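Long-range contacts in beta sliding clamp (Bartonella birtlesii LL-WM9, PDB 6PTR), which probably encircles DNA as a ring-shaped head-to-tail homodimer, tethering DNA polymerases and other proteins to it and making synthesis processive: residues D268-F278 / L321-L330; G187-M195 / A370-P378. All coordinates share one frame; numbering follows the deposited sequence.

Interaction 1 (D268-F278 / L321-L330)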
ATOM      1  N   ASP C 268      -7.397  39.506 -16.673  1.00 33.30           N
ATOM      2  CA  ASP C 268      -6.991  40.014 -17.979  1.00 35.83           C
ATOM      3  C   ASP C 268      -5.565  39.659 -18.387  1.00 37.15           C
ATOM      4  O   ASP C 268      -5.072  40.207 -19.380  1.00 40.19           O
ATOM      5  CB  ASP C 268      -7.170  41.535 -18.015  1.00 43.95           C
ATOM      6  CG  ASP C 268      -6.325  42.249 -16.967  1.00 45.23           C
ATOM      7  OD1 ASP C 268      -5.970  41.619 -15.949  1.00 50.09           O
ATOM      8  OD2 ASP C 268      -6.014  43.439 -17.159  1.00 56.86           O
ATOM      9  N   ARG C 269      -4.875  38.805 -17.648  1.00 25.05           N
ATOM     10  CA  ARG C 269      -3.569  38.279 -18.040  1.00 23.14           C
ATOM     11  C   ARG C 269      -3.715  36.794 -18.345  1.00 28.90           C
ATOM     12  O   ARG C 269      -4.057  36.013 -17.454  1.00 27.55           O
ATOM     13  CB  ARG C 269      -2.534  38.457 -16.928  1.00 25.63           C
ATOM     14  CG  ARG C 269      -2.335  39.900 -16.507  1.00 31.42           C
ATOM     15  CD  ARG C 269      -1.159  40.043 -15.556  1.00 36.65           C
ATOM     16  NE  ARG C 269      -1.442  40.995 -14.485  1.00 51.73           N
ATOM     17  CZ  ARG C 269      -0.512  41.581 -13.735  1.00 42.35           C
ATOM     18  NH1 ARG C 269       0.773  41.339 -13.960  1.00 40.15           N
ATOM     19  NH2 ARG C 269      -0.868  42.421 -12.777  1.00 50.62           N
ATOM     20  N   LYS C 270      -3.413  36.394 -19.572  1.00 24.72           N
ATOM     21  CA  LYS C 270      -3.604  35.007 -19.983  1.00 23.35           C
ATOM     22  C   LYS C 270      -2.260  34.309 -20.128  1.00 22.49           C
ATOM     23  O   LYS C 270      -1.380  34.795 -20.843  1.00 26.18           O
ATOM     24  CB  LYS C 270      -4.375  34.934 -21.307  1.00 26.25           C
ATOM     25  CG  LYS C 270      -4.619  33.504 -21.790  1.00 27.22           C
ATOM     26  CD  LYS C 270      -5.769  33.446 -22.813  1.00 31.69           C
ATOM     27  CE  LYS C 270      -5.325  33.619 -24.216  1.00 37.64           C
ATOM     28  NZ  LYS C 270      -6.485  33.412 -25.154  1.00 29.49           N
ATOM     29  N   LEU C 271      -2.110  33.170 -19.457  1.00 21.91           N
ATOM     30  CA  LEU C 271      -0.919  32.332 -19.551  1.00 21.45           C
ATOM     31  C   LEU C 271      -1.331  30.991 -20.137  1.00 25.25           C
ATOM     32  O   LEU C 271      -2.263  30.362 -19.631  1.00 24.56           O
ATOM     33  CB  LEU C 271      -0.274  32.144 -18.176  1.00 20.00           C
ATOM     34  CG  LEU C 271       0.766  31.024 -18.021  1.00 22.24           C
ATOM     35  CD1 LEU C 271       1.994  31.326 -18.899  1.00 24.27           C
ATOM     36  CD2 LEU C 271       1.191  30.818 -16.564  1.00 24.02           C
ATOM     37  N   ILE C 272      -0.665  30.566 -21.209  1.00 22.59           N
ATOM     38  CA  ILE C 272      -0.875  29.240 -21.781  1.00 28.29           C
ATOM     39  C   ILE C 272       0.424  28.464 -21.670  1.00 27.60           C
ATOM     40  O   ILE C 272       1.481  28.958 -22.070  1.00 27.60           O
ATOM     41  CB  ILE C 272      -1.312  29.279 -23.253  1.00 30.60           C
ATOM     42  CG1 ILE C 272      -2.479  30.244 -23.475  1.00 31.82           C
ATOM     43  CG2 ILE C 272      -1.683  27.868 -23.682  1.00 30.50           C
ATOM     44  CD1 ILE C 272      -2.842  30.415 -24.956  1.00 37.36           C
ATOM     45  N   VAL C 273       0.339  27.241 -21.154  1.00 27.62           N
ATOM     46  CA  VAL C 273       1.507  26.385 -21.040  1.00 27.20           C
ATOM     47  C   VAL C 273       1.134  25.006 -21.562  1.00 26.72           C
ATOM     48  O   VAL C 273      -0.037  24.625 -21.599  1.00 26.00           O
ATOM     49  CB  VAL C 273       2.031  26.290 -19.585  1.00 27.18           C
ATOM     50  CG1 VAL C 273       2.511  27.651 -19.087  1.00 29.02           C
ATOM     51  CG2 VAL C 273       0.960  25.745 -18.668  1.00 24.01           C
ATOM     52  N   ASN C 274       2.151  24.262 -21.972  1.00 25.20           N
ATOM     53  CA  ASN C 274       1.969  22.847 -22.246  1.00 30.15           C
ATOM     54  C   ASN C 274       1.669  22.147 -20.936  1.00 27.99           C
ATOM     55  O   ASN C 274       2.478  22.190 -20.001  1.00 27.67           O
ATOM     56  CB  ASN C 274       3.213  22.254 -22.891  1.00 27.70           C
ATOM     57  CG  ASN C 274       3.073  20.775 -23.166  1.00 32.52           C
ATOM     58  OD1 ASN C 274       3.093  19.955 -22.254  1.00 28.50           O
ATOM     59  ND2 ASN C 274       2.942  20.426 -24.433  1.00 33.35           N
ATOM     60  N   ARG C 275       0.514  21.490 -20.870  1.00 26.70           N
ATOM     61  CA  ARG C 275       0.046  20.988 -19.582  1.00 28.11           C
ATOM     62  C   ARG C 275       1.002  19.951 -19.004  1.00 26.20           C
ATOM     63  O   ARG C 275       1.290  19.967 -17.802  1.00 22.64           O
ATOM     64  CB  ARG C 275      -1.356  20.395 -19.728  1.00 29.75           C
ATOM     65  CG  ARG C 275      -1.942  19.918 -18.422  1.00 28.15           C
ATOM     66  CD  ARG C 275      -3.376  19.558 -18.580  1.00 31.20           C
ATOM     67  NE  ARG C 275      -3.506  18.463 -19.514  1.00 32.76           N
ATOM     68  CZ  ARG C 275      -3.460  17.181 -19.174  1.00 44.65           C
ATOM     69  NH1 ARG C 275      -3.308  16.828 -17.903  1.00 40.44           N
ATOM     70  NH2 ARG C 275      -3.582  16.248 -20.110  1.00 51.66           N
ATOM     71  N   GLN C 276       1.486  19.037 -19.841  1.00 25.81           N
ATOM     72  CA  GLN C 276       2.348  17.962 -19.371  0.51 27.28           C
ATOM     73  C   GLN C 276       3.704  18.502 -18.928  1.00 27.42           C
ATOM     74  O   GLN C 276       4.256  18.085 -17.903  1.00 26.11           O
ATOM     75  CB  GLN C 276       2.492  16.926 -20.492  0.51 30.81           C
ATOM     76  CG  GLN C 276       1.173  16.252 -20.929  0.51 35.74           C
ATOM     77  CD  GLN C 276       0.230  17.106 -21.826  0.51 37.98           C
ATOM     78  OE1 GLN C 276       0.601  18.158 -22.370  0.51 26.22           O
ATOM     79  NE2 GLN C 276      -1.003  16.627 -21.977  0.51 36.88           N
ATOM     80  N   ASP C 277       4.258  19.431 -19.707  1.00 29.52           N
ATOM     81  CA  ASP C 277       5.539  20.030 -19.340  1.00 22.03           C
ATOM     82  C   ASP C 277       5.424  20.815 -18.041  1.00 22.96           C
ATOM     83  O   ASP C 277       6.338  20.788 -17.205  1.00 25.65           O
ATOM     84  CB  ASP C 277       6.020  20.930 -20.479  1.00 24.12           C
ATOM     85  CG  ASP C 277       6.391  20.147 -21.721  1.00 36.10           C
ATOM     86  OD1 ASP C 277       6.589  18.910 -21.640  1.00 33.59           O
ATOM     87  OD2 ASP C 277       6.495  20.776 -22.787  1.00 37.81           O
ATOM     88  N   PHE C 278       4.312  21.541 -17.866  1.00 22.09           N
ATOM     89  CA  PHE C 278       4.080  22.301 -16.633  1.00 22.87           C
ATOM     90  C   PHE C 278       3.913  21.366 -15.445  1.00 20.47           C
ATOM     91  O   PHE C 278       4.517  21.571 -14.382  1.00 19.86           O
ATOM     92  CB  PHE C 278       2.837  23.180 -16.806  1.00 21.88           C
ATOM     93  CG  PHE C 278       2.446  23.944 -15.572  1.00 22.79           C
ATOM     94  CD1 PHE C 278       3.110  25.109 -15.230  1.00 24.35           C
ATOM     95  CD2 PHE C 278       1.421  23.494 -14.753  1.00 25.38           C
ATOM     96  CE1 PHE C 278       2.753  25.816 -14.092  1.00 20.90           C
ATOM     97  CE2 PHE C 278       1.069  24.191 -13.604  1.00 22.42           C
ATOM     98  CZ  PHE C 278       1.720  25.354 -13.289  1.00 19.11           C
ATOM     99  N   LEU C 321      10.131  26.851 -18.281  1.00 24.47           N
ATOM    100  CA  LEU C 321       9.358  26.323 -19.395  1.00 29.14           C
ATOM    101  C   LEU C 321       9.055  27.441 -20.371  1.00 33.01           C
ATOM    102  O   LEU C 321       8.919  28.604 -19.979  1.00 28.57           O
ATOM    103  CB  LEU C 321       8.019  25.728 -18.951  1.00 33.25           C
ATOM    104  CG  LEU C 321       7.997  24.718 -17.830  1.00 50.14           C
ATOM    105  CD1 LEU C 321       6.642  24.782 -17.179  1.00 55.02           C
ATOM    106  CD2 LEU C 321       8.256  23.347 -18.430  1.00 57.82           C
ATOM    107  N   ALA C 322       8.929  27.070 -21.644  1.00 30.43           N
ATOM    108  CA  ALA C 322       8.316  27.958 -22.612  1.00 31.36           C
ATOM    109  C   ALA C 322       6.861  28.196 -22.231  1.00 31.22           C
ATOM    110  O   ALA C 322       6.199  27.343 -21.635  1.00 31.38           O
ATOM    111  CB  ALA C 322       8.415  27.368 -24.019  1.00 36.80           C
ATOM    112  N   ALA C 323       6.377  29.391 -22.537  1.00 30.57           N
ATOM    113  CA  ALA C 323       4.992  29.725 -22.255  1.00 32.51           C
ATOM    114  C   ALA C 323       4.536  30.717 -23.303  1.00 33.99           C
ATOM    115  O   ALA C 323       5.344  31.409 -23.922  1.00 34.11           O
ATOM    116  CB  ALA C 323       4.822  30.310 -20.851  1.00 34.24           C
ATOM    117  N   THR C 324       3.231  30.770 -23.514  1.00 28.94           N
ATOM    118  CA  THR C 324       2.632  31.841 -24.294  1.00 33.55           C
ATOM    119  C   THR C 324       2.096  32.863 -23.298  1.00 34.65           C
ATOM    120  O   THR C 324       1.200  32.562 -22.503  1.00 34.30           O
ATOM    121  CB  THR C 324       1.550  31.298 -25.216  1.00 38.12           C
ATOM    122  OG1 THR C 324       2.154  30.366 -26.124  1.00 38.88           O
ATOM    123  CG2 THR C 324       0.913  32.418 -25.998  1.00 43.94           C
ATOM    124  N   TYR C 325       2.678  34.052 -23.313  1.00 28.66           N
ATOM    125  CA  TYR C 325       2.331  35.081 -22.339  1.00 29.26           C
ATOM    126  C   TYR C 325       2.855  36.395 -22.875  1.00 38.36           C
ATOM    127  O   TYR C 325       4.050  36.509 -23.167  1.00 40.49           O
ATOM    128  CB  TYR C 325       2.933  34.781 -20.983  1.00 31.75           C
ATOM    129  CG  TYR C 325       2.520  35.735 -19.888  1.00 32.30           C
ATOM    130  CD1 TYR C 325       1.354  35.519 -19.167  1.00 32.02           C
ATOM    131  CD2 TYR C 325       3.317  36.832 -19.548  1.00 35.18           C
ATOM    132  CE1 TYR C 325       0.969  36.376 -18.160  1.00 27.67           C
ATOM    133  CE2 TYR C 325       2.939  37.695 -18.531  1.00 31.17           C
ATOM    134  CZ  TYR C 325       1.768  37.453 -17.840  1.00 32.11           C
ATOM    135  OH  TYR C 325       1.375  38.282 -16.821  1.00 37.31           O
ATOM    136  N   THR C 326       1.963  37.374 -23.019  1.00 36.58           N
ATOM    137  CA  THR C 326       2.317  38.664 -23.587  1.00 39.52           C
ATOM    138  C   THR C 326       1.918  39.825 -22.681  1.00 39.67           C
ATOM    139  O   THR C 326       1.931  40.974 -23.132  1.00 47.72           O
ATOM    140  CB  THR C 326       1.676  38.827 -24.978  1.00 42.55           C
ATOM    141  OG1 THR C 326       0.250  38.734 -24.876  1.00 41.68           O
ATOM    142  CG2 THR C 326       2.163  37.745 -25.927  1.00 40.06           C
ATOM    143  N   SER C 327       1.572  39.564 -21.420  1.00 37.86           N
ATOM    144  CA  SER C 327       1.103  40.601 -20.518  1.00 36.90           C
ATOM    145  C   SER C 327       2.250  41.146 -19.666  1.00 42.03           C
ATOM    146  O   SER C 327       3.420  40.799 -19.838  1.00 40.04           O
ATOM    147  CB  SER C 327      -0.023  40.077 -19.630  1.00 39.04           C
ATOM    148  OG  SER C 327      -1.110  39.573 -20.391  1.00 52.39           O
ATOM    149  N   GLU C 328       1.894  42.027 -18.744  1.00 46.18           N
ATOM    150  CA  GLU C 328       2.844  42.561 -17.781  1.00 49.55           C
ATOM    151  C   GLU C 328       3.456  41.416 -16.975  1.00 43.47           C
ATOM    152  O   GLU C 328       2.720  40.529 -16.520  1.00 38.08           O
ATOM    153  CB  GLU C 328       2.117  43.546 -16.862  1.00 63.83           C
ATOM    154  CG  GLU C 328       2.970  44.252 -15.822  1.00 77.96           C
ATOM    155  CD  GLU C 328       2.125  45.081 -14.860  1.00 84.38           C
ATOM    156  OE1 GLU C 328       0.907  45.225 -15.110  1.00 85.32           O
ATOM    157  OE2 GLU C 328       2.678  45.582 -13.856  1.00 84.83           O
ATOM    158  N   PRO C 329       4.779  41.381 -16.801  1.00 41.67           N
ATOM    159  CA  PRO C 329       5.388  40.300 -16.008  1.00 35.26           C
ATOM    160  C   PRO C 329       4.735  40.183 -14.634  1.00 33.51           C
ATOM    161  O   PRO C 329       4.267  41.163 -14.060  1.00 33.45           O
ATOM    162  CB  PRO C 329       6.857  40.721 -15.906  1.00 40.19           C
ATOM    163  CG  PRO C 329       7.081  41.555 -17.178  1.00 44.47           C
ATOM    164  CD  PRO C 329       5.784  42.293 -17.380  1.00 45.43           C
ATOM    165  N   LEU C 330       4.684  38.962 -14.116  1.00 28.97           N
ATOM    166  CA  LEU C 330       3.981  38.717 -12.867  1.00 29.65           C
ATOM    167  C   LEU C 330       4.708  37.634 -12.096  1.00 23.55           C
ATOM    168  O   LEU C 330       5.118  36.628 -12.677  1.00 27.42           O
ATOM    169  CB  LEU C 330       2.529  38.300 -13.125  1.00 27.80           C
ATOM    170  CG  LEU C 330       1.657  37.849 -11.953  1.00 29.55           C
ATOM    171  CD1 LEU C 330       1.459  38.971 -10.945  1.00 26.34           C
ATOM    172  CD2 LEU C 330       0.313  37.374 -12.471  1.00 28.41           C
TER
HETATM  173  O   HOH W   1      -0.772  36.985 -22.265  1.00 39.74           O
HETATM  174  O   HOH W   2       4.735  25.120 -22.333  1.00 40.17           O
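I272 and T324 grip each other through a reciprocal pair of backbone hydrogen bonds, I272 N to T324 O at 3.0 Å (174° at the hydrogen) and T324 N to I272 O at 2.9 Å. Together they make a single antiparallel bridge. Waters extend the pairing at its two ends: one accepts from T326 N, donates to K270 O and is hydrogen-bonded to S327 OG as well, while the other accepts from N274 N and donates to A322 O. The Y325 hydroxyl donates to E328 O (OH to O 2.6 Å), and R269 NH1 adds a weak bond to the same carbonyl, 3.3 Å from E328 O. L330 CD1 lies over one face of the R269 guanidinium and E328 OE1 over the other; that carboxylate, poorly ordered and with no N-H pointing at it, can at most add a loose attraction of opposite charges.

Strand 269-274 is the outermost strand, within the chain, of an eight-stranded antiparallel sheet, and its other edge pairs with strand 350-355, where D268 and R269 both face L355 in a classic beta bulge. Segment 321-330 connects two strands of the C-terminal domain's four-stranded sheet, so the contact lays this connection along the edge of the larger sheet.

Inward, Y325 has CG anti to the backbone N (chi1 -175°), which brings its ring alongside strand 269-274: CD1 is 3.9 Å from L271 CB, and OH meets R269 CD at 3.3 Å. L271 CD1 packs on A323 CB at 3.6 Å, with V273 CG1 touching the same methyl. Past N274, whose side chain caps helix 275-285 by accepting from D277 N, the two methyls of L321 divide their contacts: CD2 rests against D277 O and CB, CD1 against F278 CA at 3.6 Å.

Interaction 2 (G187-M195 / A370-P378)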
ATOM      1  N   GLY C 187     -12.116  26.165  -0.051  1.00 17.56           N
ATOM      2  CA  GLY C 187     -11.644  27.480   0.305  1.00 20.98           C
ATOM      3  C   GLY C 187     -10.365  27.892  -0.396  1.00 18.48           C
ATOM      4  O   GLY C 187      -9.945  29.051  -0.258  1.00 18.08           O
ATOM      5  N   HIS C 188      -9.735  26.977  -1.136  1.00 17.50           N
ATOM      6  CA  HIS C 188      -8.506  27.280  -1.866  1.00 17.89           C
ATOM      7  C   HIS C 188      -8.667  26.940  -3.337  1.00 18.69           C
ATOM      8  O   HIS C 188      -8.269  27.722  -4.203  1.00 18.16           O
ATOM      9  CB  HIS C 188      -7.335  26.507  -1.261  1.00 18.50           C
ATOM     10  CG  HIS C 188      -7.042  26.929   0.140  1.00 22.41           C
ATOM     11  ND1 HIS C 188      -7.449  26.199   1.234  1.00 31.01           N
ATOM     12  CD2 HIS C 188      -6.443  28.041   0.626  1.00 25.91           C
ATOM     13  CE1 HIS C 188      -7.078  26.829   2.338  1.00 28.45           C
ATOM     14  NE2 HIS C 188      -6.459  27.944   1.996  1.00 27.52           N
ATOM     15  N   ARG C 189      -9.203  25.745  -3.603  1.00 18.05           N
ATOM     16  CA  ARG C 189      -9.570  25.271  -4.933  0.72 16.90           C
ATOM     17  C   ARG C 189     -11.087  25.361  -5.065  1.00 18.59           C
ATOM     18  O   ARG C 189     -11.812  25.150  -4.091  1.00 20.61           O
ATOM     19  CB  ARG C 189      -9.135  23.804  -5.140  0.72 22.95           C
ATOM     20  CG  ARG C 189      -7.672  23.490  -4.802  0.72 30.46           C
ATOM     21  CD  ARG C 189      -7.431  21.983  -4.721  0.72 31.70           C
ATOM     22  NE  ARG C 189      -7.945  21.413  -3.477  0.72 23.02           N
ATOM     23  CZ  ARG C 189      -7.842  20.128  -3.149  0.72 32.34           C
ATOM     24  NH1 ARG C 189      -7.240  19.275  -3.966  0.72 34.88           N
ATOM     25  NH2 ARG C 189      -8.354  19.693  -2.007  0.72 35.87           N
ATOM     26  N   LEU C 190     -11.568  25.660  -6.265  1.00 16.52           N
ATOM     27  CA  LEU C 190     -13.002  25.542  -6.511  1.00 16.75           C
ATOM     28  C   LEU C 190     -13.193  24.918  -7.877  1.00 17.10           C
ATOM     29  O   LEU C 190     -12.451  25.232  -8.812  1.00 17.84           O
ATOM     30  CB  LEU C 190     -13.728  26.896  -6.463  1.00 17.20           C
ATOM     31  CG  LEU C 190     -15.231  26.846  -6.797  1.00 16.13           C
ATOM     32  CD1 LEU C 190     -16.001  27.852  -5.928  1.00 21.33           C
ATOM     33  CD2 LEU C 190     -15.501  27.119  -8.255  1.00 17.69           C
ATOM     34  N   ALA C 191     -14.196  24.037  -7.991  1.00 16.61           N
ATOM     35  CA  ALA C 191     -14.529  23.427  -9.265  1.00 17.35           C
ATOM     36  C   ALA C 191     -16.002  23.682  -9.549  1.00 17.31           C
ATOM     37  O   ALA C 191     -16.833  23.586  -8.644  1.00 19.06           O
ATOM     38  CB  ALA C 191     -14.255  21.895  -9.260  1.00 17.98           C
ATOM     39  N   GLN C 192     -16.307  24.038 -10.797  1.00 18.27           N
ATOM     40  CA  GLN C 192     -17.670  24.296 -11.240  1.00 23.28           C
ATOM     41  C   GLN C 192     -17.901  23.586 -12.558  1.00 23.10           C
ATOM     42  O   GLN C 192     -17.142  23.790 -13.511  1.00 19.86           O
ATOM     43  CB  GLN C 192     -17.917  25.802 -11.426  1.00 20.57           C
ATOM     44  CG  GLN C 192     -19.304  26.100 -11.967  1.00 20.17           C
ATOM     45  CD  GLN C 192     -19.533  27.589 -12.210  1.00 28.86           C
ATOM     46  OE1 GLN C 192     -19.867  28.322 -11.297  1.00 31.07           O
ATOM     47  NE2 GLN C 192     -19.363  28.027 -13.448  1.00 28.27           N
ATOM     48  N   VAL C 193     -18.954  22.765 -12.627  1.00 18.56           N
ATOM     49  CA  VAL C 193     -19.332  22.119 -13.886  1.00 21.84           C
ATOM     50  C   VAL C 193     -20.822  22.311 -14.119  1.00 20.36           C
ATOM     51  O   VAL C 193     -21.624  22.189 -13.185  1.00 23.62           O
ATOM     52  CB  VAL C 193     -18.949  20.622 -13.898  1.00 21.76           C
ATOM     53  CG1 VAL C 193     -19.589  19.846 -12.723  1.00 20.69           C
ATOM     54  CG2 VAL C 193     -19.280  20.002 -15.266  1.00 24.66           C
ATOM     55  N   ASP C 194     -21.182  22.605 -15.369  1.00 24.65           N
ATOM     56  CA  ASP C 194     -22.551  22.819 -15.825  1.00 25.07           C
ATOM     57  C   ASP C 194     -22.929  21.780 -16.869  1.00 31.86           C
ATOM     58  O   ASP C 194     -22.076  21.308 -17.626  1.00 32.56           O
ATOM     59  CB  ASP C 194     -22.731  24.201 -16.485  1.00 32.11           C
ATOM     60  CG  ASP C 194     -22.625  25.342 -15.500  1.00 39.01           C
ATOM     61  OD1 ASP C 194     -22.865  25.116 -14.306  1.00 49.71           O
ATOM     62  OD2 ASP C 194     -22.307  26.469 -15.921  1.00 43.45           O
ATOM     63  N   MET C 195     -24.222  21.460 -16.916  1.00 25.01           N
ATOM     64  CA  MET C 195     -24.819  20.827 -18.089  1.00 26.93           C
ATOM     65  C   MET C 195     -26.208  21.402 -18.298  1.00 28.21           C
ATOM     66  O   MET C 195     -26.805  21.987 -17.389  1.00 31.98           O
ATOM     67  CB  MET C 195     -24.918  19.308 -17.943  1.00 32.43           C
ATOM     68  CG  MET C 195     -25.892  18.889 -16.880  1.00 31.41           C
ATOM     69  SD  MET C 195     -26.054  17.092 -16.764  1.00 33.94           S
ATOM     70  CE  MET C 195     -27.119  16.761 -18.172  1.00 36.53           C
ATOM     71  N   ALA C 370     -15.925  24.639 -22.450  1.00 49.76           N
ATOM     72  CA  ALA C 370     -16.774  25.719 -21.992  1.00 39.41           C
ATOM     73  C   ALA C 370     -17.668  25.352 -20.816  1.00 39.53           C
ATOM     74  O   ALA C 370     -18.360  26.233 -20.298  1.00 48.18           O
ATOM     75  CB  ALA C 370     -17.660  26.213 -23.146  1.00 36.22           C
ATOM     76  N   GLU C 371     -17.690  24.095 -20.380  1.00 39.22           N
ATOM     77  CA  GLU C 371     -18.641  23.674 -19.361  1.00 42.60           C
ATOM     78  C   GLU C 371     -18.022  23.530 -17.970  1.00 33.39           C
ATOM     79  O   GLU C 371     -18.766  23.523 -16.982  1.00 35.89           O
ATOM     80  CB  GLU C 371     -19.304  22.350 -19.767  1.00 58.83           C
ATOM     81  CG  GLU C 371     -18.443  21.106 -19.547  1.00 69.43           C
ATOM     82  CD  GLU C 371     -17.589  20.722 -20.744  1.00 71.17           C
ATOM     83  OE1 GLU C 371     -18.095  20.817 -21.880  1.00 78.38           O
ATOM     84  OE2 GLU C 371     -16.420  20.316 -20.544  1.00 64.95           O
ATOM     85  N   VAL C 372     -16.698  23.444 -17.871  1.00 29.18           N
ATOM     86  CA  VAL C 372     -15.984  23.198 -16.617  1.00 26.11           C
ATOM     87  C   VAL C 372     -14.987  24.324 -16.386  1.00 32.02           C
ATOM     88  O   VAL C 372     -14.236  24.682 -17.297  1.00 28.43           O
ATOM     89  CB  VAL C 372     -15.234  21.847 -16.671  1.00 29.06           C
ATOM     90  CG1 VAL C 372     -14.546  21.548 -15.349  1.00 33.02           C
ATOM     91  CG2 VAL C 372     -16.177  20.716 -17.058  1.00 37.36           C
ATOM     92  N   LEU C 373     -14.916  24.838 -15.158  1.00 23.46           N
ATOM     93  CA  LEU C 373     -13.843  25.767 -14.840  1.00 21.64           C
ATOM     94  C   LEU C 373     -13.333  25.471 -13.442  1.00 24.20           C
ATOM     95  O   LEU C 373     -14.045  24.914 -12.601  1.00 23.23           O
ATOM     96  CB  LEU C 373     -14.286  27.230 -14.944  1.00 25.72           C
ATOM     97  CG  LEU C 373     -15.444  27.740 -14.080  1.00 27.24           C
ATOM     98  CD1 LEU C 373     -14.954  28.205 -12.694  1.00 22.34           C
ATOM     99  CD2 LEU C 373     -16.214  28.862 -14.800  1.00 31.41           C
ATOM    100  N   TYR C 374     -12.099  25.879 -13.196  1.00 19.55           N
ATOM    101  CA  TYR C 374     -11.508  25.749 -11.884  1.00 18.20           C
ATOM    102  C   TYR C 374     -11.013  27.113 -11.431  1.00 20.01           C
ATOM    103  O   TYR C 374     -10.621  27.959 -12.244  1.00 21.45           O
ATOM    104  CB  TYR C 374     -10.361  24.737 -11.894  1.00 23.71           C
ATOM    105  CG  TYR C 374     -10.830  23.422 -12.416  1.00 20.83           C
ATOM    106  CD1 TYR C 374     -11.559  22.565 -11.591  1.00 25.66           C
ATOM    107  CD2 TYR C 374     -10.618  23.056 -13.744  1.00 19.84           C
ATOM    108  CE1 TYR C 374     -12.034  21.367 -12.056  1.00 26.17           C
ATOM    109  CE2 TYR C 374     -11.095  21.836 -14.230  1.00 23.52           C
ATOM    110  CZ  TYR C 374     -11.808  21.006 -13.375  1.00 29.96           C
ATOM    111  OH  TYR C 374     -12.285  19.813 -13.841  1.00 31.13           O
ATOM    112  N   VAL C 375     -11.052  27.329 -10.127  1.00 16.84           N
ATOM    113  CA  VAL C 375     -10.501  28.536  -9.530  1.00 16.12           C
ATOM    114  C   VAL C 375      -9.475  28.125  -8.479  1.00 17.91           C
ATOM    115  O   VAL C 375      -9.692  27.181  -7.711  1.00 18.02           O
ATOM    116  CB  VAL C 375     -11.612  29.408  -8.914  1.00 16.70           C
ATOM    117  CG1 VAL C 375     -11.029  30.718  -8.378  1.00 18.01           C
ATOM    118  CG2 VAL C 375     -12.703  29.687  -9.915  1.00 18.17           C
ATOM    119  N   LEU C 376      -8.353  28.833  -8.444  1.00 15.97           N
ATOM    120  CA  LEU C 376      -7.333  28.517  -7.451  1.00 17.29           C
ATOM    121  C   LEU C 376      -6.812  29.804  -6.827  1.00 14.78           C
ATOM    122  O   LEU C 376      -6.393  30.725  -7.540  1.00 15.81           O
ATOM    123  CB  LEU C 376      -6.182  27.742  -8.087  1.00 15.61           C
ATOM    124  CG  LEU C 376      -5.053  27.360  -7.128  1.00 18.16           C
ATOM    125  CD1 LEU C 376      -5.575  26.420  -6.058  1.00 15.77           C
ATOM    126  CD2 LEU C 376      -3.920  26.727  -7.922  1.00 19.75           C
ATOM    127  N   MET C 377      -6.834  29.857  -5.481  1.00 14.62           N
ATOM    128  CA  MET C 377      -6.310  31.024  -4.777  1.00 15.03           C
ATOM    129  C   MET C 377      -4.786  30.968  -4.738  1.00 14.85           C
ATOM    130  O   MET C 377      -4.211  29.909  -4.500  1.00 16.79           O
ATOM    131  CB  MET C 377      -6.847  31.075  -3.343  1.00 14.11           C
ATOM    132  CG  MET C 377      -6.706  32.467  -2.664  1.00 14.52           C
ATOM    133  SD  MET C 377      -7.705  33.691  -3.540  1.00 17.20           S
ATOM    134  CE  MET C 377      -7.274  35.158  -2.620  1.00 20.14           C
ATOM    135  N   PRO C 378      -4.101  32.078  -4.965  1.00 15.45           N
ATOM    136  CA  PRO C 378      -2.638  32.074  -4.813  1.00 13.49           C
ATOM    137  C   PRO C 378      -2.222  32.024  -3.351  1.00 16.02           C
ATOM    138  O   PRO C 378      -3.031  32.165  -2.432  1.00 17.61           O
ATOM    139  CB  PRO C 378      -2.189  33.392  -5.449  1.00 17.71           C
ATOM    140  CG  PRO C 378      -3.403  34.252  -5.472  1.00 22.14           C
ATOM    141  CD  PRO C 378      -4.597  33.311  -5.577  1.00 15.20           C
TER
HETATM  142  O   HOH W   3     -19.267  26.138 -15.658  1.00 36.48           O
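Strands 189-196 and 372-376 are neighbours in an eight-stranded antiparallel sheet, where they join the central domain to the C-terminal domain. Six backbone hydrogen bonds connect them, including the reciprocal pair L190 N to V375 O and V375 N to L190 O, both 2.8 Å, and the pair between Q192 and L373. The run ends with M377 N to H188 O and D194 N to E371 O.

On one face, the CB atoms of L190 and V375 sit 4.1 Å apart with both side chains pointing the same way, and both pack on an apolar side chain of the bound griselimycin. Further along, the extended Q192 chain crosses L373, NE2 lying 3.5 Å from L373 CD2; a water accepts from Q192 NE2 and donates to E371 O. On the other face A191 CB meets the edge of the Y374 ring, 3.6 Å from CE1, and V193 CG2 touches V372 CG2. R189 CG packs on L376 CD1, and the R189 guanidinium, in the conformer given, makes salt bridges to D341 and D186.

Backbone bonds thus fix the domain seam, leaving the apolar L190 and V375 side chains to form part of the antibiotic's binding surface.

Both contacts reach the same eight-stranded sheet: interaction 2 sits inside it, where strands from two domains pair, and interaction 1 lies at its outermost strand within the chain, 269-274. Their centres are about 19 Å apart and they do not touch, although along the chain interaction 1 is nested inside the loop that interaction 2 closes. Interaction 2 is buried and regular, held by six direct backbone bonds and touching the bound peptide. Interaction 1 is partly buried and stays within the C-terminal domain; a single bridge, two bridging waters and one weak arginine-to-carbonyl bond stand in for continuous strand pairing, and apolar contacts with a helix start complete it.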